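Local coordinates for DUF4974 domain-containing protein (Parabacteroides distasonis, PDB 4M0N) that probably acts as an anti-sigma factor, this chain being the part of a membrane protein that carries its FecR and FecR C-terminal regions, at residues R126-P129 / N130-I133; N146-A149 / Q150-T153; N208-Q211 / Y212-I216. The protein carries 1 engineered substitution. One frame throughout, in Å; residues are numbered along the deposited sequence. Where two conformers were deposited one is given.

Interaction 1 of 3, residues R126-P129 / N130-I133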
loop_
_atom_site.group_PDB
_atom_site.type_symbol
_atom_site.label_atom_id
_atom_site.label_comp_id
_atom_site.label_asym_id
_atom_site.label_seq_id
_atom_site.Cartn_x
_atom_site.Cartn_y
_atom_site.Cartn_z
ATOM N N ARG A 126 13.931 5.572 11.949
ATOM C CA ARG A 126 12.882 6.471 12.365
ATOM C C ARG A 126 12.550 7.373 11.185
ATOM O O ARG A 126 13.439 7.822 10.448
ATOM C CB ARG A 126 13.299 7.243 13.608
ATOM C CG ARG A 126 13.402 6.330 14.820
ATOM C CD ARG A 126 13.458 7.066 16.146
ATOM N NE ARG A 126 14.698 7.823 16.305
ATOM C CZ ARG A 126 15.294 8.092 17.465
ATOM N NH1 ARG A 126 14.788 7.650 18.614
ATOM N NH2 ARG A 126 16.422 8.794 17.472
ATOM N N LEU A 127 11.265 7.641 11.023
ATOM C CA LEU A 127 10.758 8.386 9.871
ATOM C C LEU A 127 9.927 9.546 10.353
ATOM O O LEU A 127 9.253 9.453 11.373
ATOM C CB LEU A 127 9.866 7.507 9.036
ATOM C CG LEU A 127 10.553 6.335 8.333
ATOM C CD1 LEU A 127 9.442 5.545 7.674
ATOM C CD2 LEU A 127 11.602 6.804 7.342
ATOM N N LEU A 128 10.004 10.636 9.594
ATOM C CA LEU A 128 9.231 11.825 9.829
ATOM C C LEU A 128 8.263 12.057 8.663
ATOM O O LEU A 128 8.291 11.334 7.674
ATOM C CB LEU A 128 10.206 13.009 9.901
ATOM C CG LEU A 128 11.217 12.997 11.040
ATOM C CD1 LEU A 128 12.216 14.140 10.799
ATOM C CD2 LEU A 128 10.441 13.190 12.322
ATOM N N PRO A 129 7.402 13.094 8.783
ATOM C CA PRO A 129 6.427 13.314 7.719
ATOM C C PRO A 129 7.043 13.476 6.347
ATOM O O PRO A 129 8.069 14.115 6.170
ATOM C CB PRO A 129 5.693 14.574 8.187
ATOM C CG PRO A 129 5.723 14.447 9.689
ATOM C CD PRO A 129 7.123 13.954 9.946
ATOM N N ASN A 130 6.414 12.824 5.384
ATOM C CA ASN A 130 6.855 12.814 3.996
ATOM C C ASN A 130 8.221 12.162 3.770
ATOM O O ASN A 130 8.931 12.480 2.830
ATOM C CB ASN A 130 6.719 14.180 3.376
ATOM C CG ASN A 130 5.308 14.723 3.528
ATOM O OD1 ASN A 130 4.340 13.993 3.310
ATOM N ND2 ASN A 130 5.191 15.913 4.041
ATOM N N GLU A 131 8.572 11.265 4.688
ATOM C CA GLU A 131 9.614 10.279 4.493
ATOM C C GLU A 131 8.970 8.907 4.355
ATOM O O GLU A 131 7.847 8.670 4.799
ATOM C CB GLU A 131 10.580 10.294 5.685
ATOM C CG GLU A 131 11.265 11.632 5.872
ATOM C CD GLU A 131 12.413 11.550 6.885
ATOM O OE1 GLU A 131 12.235 10.852 7.920
ATOM O OE2 GLU A 131 13.475 12.167 6.627
ATOM N N GLN A 132 9.690 8.013 3.702
ATOM C CA GLN A 132 9.188 6.716 3.380
ATOM C C GLN A 132 10.322 5.720 3.429
ATOM O O GLN A 132 11.448 6.070 3.147
ATOM C CB GLN A 132 8.652 6.805 1.937
ATOM C CG GLN A 132 8.210 5.568 1.243
ATOM C CD GLN A 132 7.715 5.893 -0.146
ATOM O OE1 GLN A 132 8.495 6.178 -1.087
ATOM N NE2 GLN A 132 6.424 5.854 -0.283
ATOM N N ILE A 133 9.986 4.479 3.761
ATOM C CA ILE A 133 10.890 3.347 3.602
ATOM C C ILE A 133 10.249 2.378 2.623
ATOM O O ILE A 133 9.041 2.110 2.696
ATOM C CB ILE A 133 11.144 2.646 4.931
ATOM C CG1 ILE A 133 12.056 3.524 5.800
ATOM C CG2 ILE A 133 11.734 1.247 4.732
ATOM C CD1 ILE A 133 12.005 3.085 7.234
HETATM O O HOH W 1 14.043 10.610 9.781
#
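E131 folds its carboxylate back over the bend, and OE1 accepts from L128 N at 2.8 Å with an N-H...O angle of 157°. The donor comes to the anti side of OE1, 30° out of the carboxylate plane. CG of E131 stands beside its own backbone N (chi1 -61°) and the chain runs extended beyond it, which lays the acid alongside L128; L128 CB is 3.6 Å from OE1. A water donates to OE1 at 2.6 Å and to R126 O at 2.9 Å. OE2 turns to a salt bridge with K144 on strand 142-146. The bend is a type II beta turn from L128 to E131, closed by E131 N donating to L128 O at 3.0 Å, and it carries the chain from strand 123-127, at the edge of one sheet, to strand 131-136 in the other. N130 takes the positive phi of the third turn position. With an alanine here in place of E131, L128 N and K144 would probably lose their shared acceptor group, leaving the lysine without its charged mate. Between the strands, the branches of L127 cross the tip of I133 obliquely, CD1 of L127 lying 3.6 Å from CD1 of I133 in one of the two conformers of that isoleucine; V118 touches both.

Interaction 2 of 3, residues N146-A149 / Q150-T153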
loop_
_atom_site.group_PDB
_atom_site.type_symbol
_atom_site.label_atom_id
_atom_site.label_comp_id
_atom_site.label_asym_id
_atom_site.label_seq_id
_atom_site.Cartn_x
_atom_site.Cartn_y
_atom_site.Cartn_z
ATOM N N ASN A 146 12.394 10.536 0.462
ATOM C CA ASN A 146 11.269 11.435 0.622
ATOM C C ASN A 146 10.163 11.054 -0.319
ATOM O O ASN A 146 10.405 10.640 -1.463
ATOM C CB ASN A 146 11.685 12.892 0.349
ATOM C CG ASN A 146 12.694 13.413 1.342
ATOM O OD1 ASN A 146 12.613 13.142 2.535
ATOM N ND2 ASN A 146 13.621 14.229 0.859
ATOM N N GLU A 147 8.934 11.213 0.131
ATOM C CA GLU A 147 7.786 11.016 -0.754
ATOM C C GLU A 147 6.632 11.762 -0.127
ATOM O O GLU A 147 6.502 11.824 1.099
ATOM C CB GLU A 147 7.452 9.524 -0.918
ATOM C CG GLU A 147 6.292 9.231 -1.869
ATOM C CD GLU A 147 6.537 9.775 -3.256
ATOM O OE1 GLU A 147 7.116 9.056 -4.084
ATOM O OE2 GLU A 147 6.125 10.924 -3.527
ATOM N N ASP A 148 5.778 12.303 -0.979
ATOM C CA ASP A 148 4.583 13.029 -0.558
ATOM C C ASP A 148 3.522 12.077 -0.054
ATOM O O ASP A 148 2.865 11.376 -0.838
ATOM C CB ASP A 148 4.078 13.838 -1.767
ATOM C CG ASP A 148 2.915 14.727 -1.446
ATOM O OD1 ASP A 148 2.170 14.444 -0.515
ATOM O OD2 ASP A 148 2.740 15.751 -2.146
ATOM N N ALA A 149 3.353 12.009 1.273
ATOM C CA ALA A 149 2.441 11.054 1.874
ATOM C C ALA A 149 0.978 11.369 1.552
ATOM O O ALA A 149 0.150 10.472 1.603
ATOM C CB ALA A 149 2.642 11.001 3.396
ATOM N N GLN A 150 0.666 12.635 1.243
ATOM C CA GLN A 150 -0.698 12.979 0.815
ATOM C C GLN A 150 -1.009 12.268 -0.512
ATOM O O GLN A 150 -2.149 11.800 -0.729
ATOM C CB GLN A 150 -0.858 14.496 0.716
ATOM C CG GLN A 150 -2.250 14.936 0.351
ATOM C CD GLN A 150 -2.438 16.420 0.510
ATOM O OE1 GLN A 150 -1.482 17.173 0.504
ATOM N NE2 GLN A 150 -3.684 16.845 0.652
ATOM N N LYS A 151 -0.017 12.137 -1.384
ATOM C CA LYS A 151 -0.205 11.449 -2.660
ATOM C C LYS A 151 -0.178 9.937 -2.475
ATOM O O LYS A 151 -0.956 9.190 -3.119
ATOM C CB LYS A 151 0.837 11.914 -3.662
ATOM C CG LYS A 151 0.667 13.380 -4.055
ATOM C CD LYS A 151 1.682 13.774 -5.113
ATOM C CE LYS A 151 1.635 15.249 -5.508
ATOM N NZ LYS A 151 0.280 15.807 -5.754
ATOM N N VAL A 152 0.689 9.472 -1.578
ATOM C CA VAL A 152 0.780 8.037 -1.256
ATOM C C VAL A 152 -0.585 7.517 -0.835
ATOM O O VAL A 152 -0.958 6.388 -1.204
ATOM C CB VAL A 152 1.828 7.765 -0.144
ATOM C CG1 VAL A 152 1.771 6.304 0.356
ATOM C CG2 VAL A 152 3.229 8.036 -0.650
ATOM N N THR A 153 -1.317 8.333 -0.083
ATOM C CA THR A 153 -2.576 7.966 0.545
ATOM C C THR A 153 -3.777 8.485 -0.250
ATOM O O THR A 153 -4.834 8.623 0.293
ATOM C CB THR A 153 -2.660 8.464 2.011
ATOM O OG1 THR A 153 -2.548 9.898 2.093
ATOM C CG2 THR A 153 -1.548 7.812 2.824
HETATM O O HOH W 2 0.244 16.829 -1.955
#
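D148 caps the short helix 149-152 from the N-cap position, its OD1 set over the backbone N-H groups of the first turn. Q150 N reaches OD1 of D148 at 2.9 Å, a weak, bent bond, while K151 N reaches the same oxygen at 3.3 Å with a better angle of 148°, coming from above the carboxylate plane. CG of D148 lies opposite the backbone N across the CA-CB bond (chi1 -175°), which swings the carboxylate forward over the amides that follow. Just before the cap, D148 N donates to E147 OE2 at 2.9 Å, meeting it on the anti side.

Among the backbone bonds, V152 N donates to D148 O at 3.0 Å, lying in the carbonyl plane, and K151 N adds a weak bond to the same oxygen. A149 O has two donors from T153: the backbone N, well above the carbonyl plane, and OG1 at 2.8 Å, tilted somewhat from that plane. With OG1 between the backbone N and carbonyl carbon of T153 (chi1 60°), the hydroxyl is turned back to A149 O and doubles the main-chain bond.

The aliphatic chain of K151 crosses the D148 carboxylate, CE lying 3.6 Å from OD2, but NZ stays 4.4 Å from OD2, beyond a salt bridge, and pairs with E197. A single water donates to both D148 OD2 and Q150 OE1, bridging the two side chains.

The apolar contact is small: E147 CG meets V152 CG2 at 3.5 Å.

The short helix follows strand 142-146 after a brief loop. E147 joins that loop to strand 159-166, OE2 bonding also to the hydroxyl of Y161 and OE1 to the amide of N163; V152 rests on Q132 of strand 131-136, and V152 and T153 both touch N97 of strand 94-100.

Interaction 3 of 3, residues N208-Q211 / Y212-I216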
loop_
_atom_site.group_PDB
_atom_site.type_symbol
_atom_site.label_atom_id
_atom_site.label_comp_id
_atom_site.label_asym_id
_atom_site.label_seq_id
_atom_site.Cartn_x
_atom_site.Cartn_y
_atom_site.Cartn_z
ATOM N N ASN A 208 -5.337 3.805 -20.752
ATOM C CA ASN A 208 -5.041 4.734 -21.859
ATOM C C ASN A 208 -3.888 5.684 -21.528
ATOM O O ASN A 208 -3.009 5.945 -22.361
ATOM C CB ASN A 208 -6.288 5.551 -22.249
ATOM C CG ASN A 208 -7.424 4.693 -22.763
ATOM O OD1 ASN A 208 -7.221 3.577 -23.236
ATOM N ND2 ASN A 208 -8.638 5.228 -22.697
ATOM N N ALA A 209 -3.878 6.193 -20.307
ATOM C CA ALA A 209 -2.817 7.086 -19.871
ATOM C C ALA A 209 -1.471 6.382 -19.860
ATOM O O ALA A 209 -0.452 6.964 -20.231
ATOM C CB ALA A 209 -3.137 7.647 -18.508
ATOM N N ILE A 210 -1.470 5.125 -19.429
ATOM C CA ILE A 210 -0.275 4.301 -19.484
ATOM C C ILE A 210 0.142 4.072 -20.922
ATOM O O ILE A 210 1.327 4.162 -21.223
ATOM C CB ILE A 210 -0.491 2.957 -18.763
ATOM C CG1 ILE A 210 -0.543 3.203 -17.262
ATOM C CG2 ILE A 210 0.633 1.982 -19.038
ATOM C CD1 ILE A 210 -1.172 2.085 -16.484
ATOM N N GLN A 211 -0.827 3.785 -21.792
ATOM C CA GLN A 211 -0.551 3.608 -23.222
ATOM C C GLN A 211 0.111 4.858 -23.780
ATOM O O GLN A 211 1.149 4.772 -24.440
ATOM C CB GLN A 211 -1.823 3.273 -24.006
ATOM C CG GLN A 211 -1.583 2.918 -25.473
ATOM C CD GLN A 211 -2.857 2.863 -26.284
ATOM O OE1 GLN A 211 -3.856 2.277 -25.873
ATOM N NE2 GLN A 211 -2.823 3.465 -27.458
ATOM N N TYR A 212 -0.479 6.018 -23.495
ATOM C CA TYR A 212 0.089 7.302 -23.926
ATOM C C TYR A 212 1.540 7.484 -23.476
ATOM O O TYR A 212 2.362 8.021 -24.222
ATOM C CB TYR A 212 -0.776 8.463 -23.414
ATOM C CG TYR A 212 -0.300 9.844 -23.837
ATOM C CD1 TYR A 212 0.696 10.517 -23.121
ATOM C CD2 TYR A 212 -0.855 10.482 -24.947
ATOM C CE1 TYR A 212 1.133 11.779 -23.509
ATOM C CE2 TYR A 212 -0.427 11.745 -25.338
ATOM C CZ TYR A 212 0.565 12.389 -24.616
ATOM O OH TYR A 212 0.986 13.641 -25.005
ATOM N N SER A 213 1.852 7.039 -22.265
ATOM C CA SER A 213 3.181 7.217 -21.684
ATOM C C SER A 213 4.208 6.167 -22.113
ATOM O O SER A 213 5.398 6.465 -22.187
ATOM C CB SER A 213 3.083 7.208 -20.153
ATOM O OG SER A 213 2.255 8.262 -19.695
ATOM N N THR A 214 3.757 4.942 -22.381
ATOM C CA THR A 214 4.670 3.805 -22.532
ATOM C C THR A 214 4.570 3.067 -23.855
ATOM O O THR A 214 5.480 2.314 -24.199
ATOM C CB THR A 214 4.411 2.763 -21.428
ATOM O OG1 THR A 214 3.101 2.196 -21.604
ATOM C CG2 THR A 214 4.520 3.416 -20.067
ATOM N N GLY A 215 3.474 3.273 -24.589
ATOM C CA GLY A 215 3.136 2.426 -25.723
ATOM C C GLY A 215 2.439 1.120 -25.353
ATOM O O GLY A 215 1.960 0.404 -26.227
ATOM N N ILE A 216 2.339 0.800 -24.068
ATOM C CA ILE A 216 1.679 -0.443 -23.667
ATOM C C ILE A 216 0.196 -0.407 -24.068
ATOM O O ILE A 216 -0.511 0.539 -23.735
ATOM C CB ILE A 216 1.820 -0.664 -22.148
ATOM C CG1 ILE A 216 3.291 -0.906 -21.791
ATOM C CG2 ILE A 216 0.980 -1.850 -21.663
ATOM C CD1 ILE A 216 3.589 -0.672 -20.331
#
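The side chain of Y212 touches the preceding turn only with CB, 3.5 Å from both N208 O and A209 O; the ring itself, its CG trans to the backbone N (chi1 -178°), leads away from residues 208-211 and lays neither face nor edge on them. This is the C-terminal end of helix 203-214 in the FecR C-terminal region, finished by an ST turn at T214. The flat amide of Q211 also stays clear of the chain that follows, and it is the aliphatic part, CB and CG, that lies against I216 O: CB is 3.0 Å from that oxygen, a tight approach, and CA makes a CH...O contact with it. The amide of N208 is held beyond this turn, OD1 bonding to the hydroxyl of Y218 on strand 217-221.

The helical bonds run on to the last turn: Y212 N donates to N208 O at 2.8 Å, nearly straight at 168°, S213 N to A209 O, T214 N to I210 O and G215 N to Q211 O. G215 then leaves the helix with positive phi, where a CB would be jammed against the carbonyl O of T214.

I210 CG2 faces I216 CD1 at 4.2 Å, a loose apolar contact across the bend. I216 also touches F190, D192 and K229, and T214 touches I194 of strand 193-199, so the helix end is seated against the neighbouring loops and that strand.

The T214 hydroxyl serves two partners. With OG1 placed between the backbone N and the carbonyl carbon (chi1 66°), it donates to I210 O at 2.7 Å, arriving above that carbonyl's plane while T214 N comes nearly end-on, and it accepts from I216 N at 2.9 Å.

In the fold
Interactions 1 and 2 touch each other and form one continuous region, their centres 10 Å apart. N130 is the bridge: its OD1 lies 3.0 Å from A149 N and its O lies 3.0 Å from E147 N, both probable hydrogen bonds, so the beta turn of interaction 1 is fastened to the chain leading into the capped helix of interaction 2. Q132 OE1 also packs against E147 CB. Interaction 3 stands apart in the FecR C-terminal region, its centre 23 Å from that of interaction 2 and 31 Å from that of interaction 1; the nearest atoms are about 15 Å and 18 Å away. None of the three lies at the magnesium site at G46.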